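Local coordinates for thioredoxin domain-containing protein (Vibrio parahaemolyticus, PDB 2R5S) that is of undefined function, being the helical tetratricopeptide-repeat part of a thioredoxin-domain protein that may act as a protein-disulfide reductase, at residues Gln24-Ile29 with Leu44-Cys49. Residues are numbered along the deposited sequence; the frame is centred on the assembly and turned at random.
Sequences QALNVI and LAKADC
L26 reaches across to C49 and K46 and touches both with different atoms. Its branch point CG lies 3.5 Å from C49 CB, and CD1 bears on the same methylene at 3.7 Å. The other methyl, CD2, turns to the lysine and meets K46 CG at 3.8 Å, the two side chains crossing at about a right angle. A forked leucine suits this place because its two methyls can serve two neighbours one helical turn apart. C49 fills the space between helices with a small, polarisable group. Its SG stands anti to its own carbonyl carbon (chi1 -75°), which turns the sulfur to the side of L26, against the methyl of A25, with 3.8 Å between SG and A25 CB. A bare methyl at A25 leaves room for that sulfur, and L17 of helix 9-18 covers the cysteine as well. Both segments fall in the tetratricopeptide-repeat region, a fold in which antiparallel helices pack in succession and build a right-handed superhelix. Here helices 22-30 and 40-52 run roughly antiparallel, their short axes 9.6 Å apart with 143° between their directions, and they are joined through side-chain packing. K46 marks the more open margin. With CG anti to the backbone N (chi1 171°) and an extended chain beyond, its methylenes run across the neighbouring helix, meeting I29 at an oblique angle, and CD comes 4.1 Å from I29 CG2. A long aliphatic stem allows the lysine to join an apolar contact while its charged end continues beyond it; L62 of helix 56-63 also touches this side chain. Beta-branched I29 presents CG2 to that stem, packs on V13 of helix 9-18, and comes within about 5 Å of a bound MES molecule, probably left from crystallisation.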
loop_
_atom_site.group_PDB
_atom_site.type_symbol
_atom_site.label_atom_id
_atom_site.label_comp_id
_atom_site.label_asym_id
_atom_site.label_seq_id
_atom_site.Cartn_x
_atom_site.Cartn_y
_atom_site.Cartn_z
ATOM N N GLN A 24 12.923 3.353 2.721
ATOM C CA GLN A 24 14.258 3.087 3.314
ATOM C C GLN A 24 14.233 2.904 4.839
ATOM O O GLN A 24 14.808 1.925 5.379
ATOM C CB GLN A 24 15.300 4.153 2.912
ATOM C CG GLN A 24 15.751 4.039 1.511
ATOM C CD GLN A 24 16.731 5.148 1.140
ATOM O OE1 GLN A 24 17.857 5.179 1.639
ATOM N NE2 GLN A 24 16.310 6.057 0.261
ATOM N N ALA A 25 13.541 3.824 5.520
ATOM C CA ALA A 25 13.313 3.722 6.951
ATOM C C ALA A 25 12.714 2.375 7.393
ATOM O O ALA A 25 13.123 1.823 8.415
ATOM C CB ALA A 25 12.451 4.903 7.432
ATOM N N LEU A 26 11.737 1.852 6.648
ATOM C CA LEU A 26 11.112 0.521 6.955
ATOM C C LEU A 26 12.080 -0.615 6.709
ATOM O O LEU A 26 12.097 -1.649 7.412
ATOM C CB LEU A 26 9.898 0.275 6.046
ATOM C CG LEU A 26 8.513 0.643 6.577
ATOM C CD1 LEU A 26 7.512 0.846 5.387
ATOM C CD2 LEU A 26 8.018 -0.395 7.534
ATOM N N ASN A 27 12.899 -0.418 5.697
ATOM C CA ASN A 27 13.986 -1.348 5.466
ATOM C C ASN A 27 15.040 -1.404 6.591
ATOM O O ASN A 27 15.473 -2.500 7.005
ATOM C CB ASN A 27 14.639 -1.078 4.143
ATOM C CG ASN A 27 15.714 -2.082 3.825
ATOM O OD1 ASN A 27 16.902 -1.764 3.877
ATOM N ND2 ASN A 27 15.312 -3.295 3.481
ATOM N N VAL A 28 15.416 -0.236 7.126
ATOM C CA VAL A 28 16.397 -0.244 8.224
ATOM C C VAL A 28 15.792 -0.841 9.511
ATOM O O VAL A 28 16.473 -1.529 10.286
ATOM C CB VAL A 28 16.957 1.141 8.456
ATOM C CG1 VAL A 28 17.842 1.147 9.653
ATOM C CG2 VAL A 28 17.732 1.642 7.169
ATOM N N ILE A 29 14.516 -0.533 9.728
ATOM C CA ILE A 29 13.748 -1.074 10.851
ATOM C C ILE A 29 13.763 -2.581 10.846
ATOM O O ILE A 29 13.969 -3.210 11.903
ATOM C CB ILE A 29 12.268 -0.645 10.815
ATOM C CG1 ILE A 29 12.168 0.868 11.009
ATOM C CG2 ILE A 29 11.429 -1.358 11.922
ATOM C CD1 ILE A 29 12.900 1.337 12.197
ATOM N N LEU A 44 5.780 2.974 16.585
ATOM C CA LEU A 44 5.139 4.175 16.050
ATOM C C LEU A 44 5.802 4.572 14.729
ATOM O O LEU A 44 5.151 4.657 13.730
ATOM C CB LEU A 44 5.205 5.328 17.069
ATOM C CG LEU A 44 4.208 5.460 18.233
ATOM C CD1 LEU A 44 3.051 4.463 18.160
ATOM C CD2 LEU A 44 4.868 5.494 19.593
ATOM N N ALA A 45 7.094 4.843 14.736
ATOM C CA ALA A 45 7.935 5.011 13.502
ATOM C C ALA A 45 7.483 4.115 12.332
ATOM O O ALA A 45 7.245 4.585 11.230
ATOM C CB ALA A 45 9.443 4.679 13.840
ATOM N N LYS A 46 7.410 2.814 12.588
ATOM C CA LYS A 46 7.106 1.819 11.555
ATOM C C LYS A 46 5.653 2.043 11.071
ATOM O O LYS A 46 5.391 2.075 9.851
ATOM C CB LYS A 46 7.354 0.391 12.094
ATOM C CG LYS A 46 6.863 -0.717 11.167
ATOM C CD LYS A 46 7.392 -2.134 11.573
ATOM C CE LYS A 46 7.136 -3.209 10.536
ATOM N NZ LYS A 46 7.089 -4.682 11.101
ATOM N N ALA A 47 4.743 2.326 12.015
ATOM C CA ALA A 47 3.341 2.634 11.701
ATOM C C ALA A 47 3.242 3.835 10.803
ATOM O O ALA A 47 2.517 3.792 9.849
ATOM C CB ALA A 47 2.585 2.866 12.925
ATOM N N ASP A 48 3.962 4.915 11.123
ATOM C CA ASP A 48 3.970 6.119 10.302
ATOM C C ASP A 48 4.486 5.755 8.922
ATOM O O ASP A 48 4.018 6.297 7.951
ATOM C CB ASP A 48 4.894 7.129 10.964
ATOM C CG ASP A 48 4.891 8.442 10.302
ATOM O OD1 ASP A 48 3.897 8.804 9.666
ATOM O OD2 ASP A 48 5.891 9.178 10.470
ATOM N N CYS A 49 5.461 4.836 8.834
ATOM C CA CYS A 49 6.031 4.516 7.548
ATOM C C CYS A 49 5.019 3.714 6.687
ATOM O O CYS A 49 4.885 3.902 5.443
ATOM C CB CYS A 49 7.354 3.750 7.728
ATOM S SG CYS A 49 8.753 4.773 8.248
#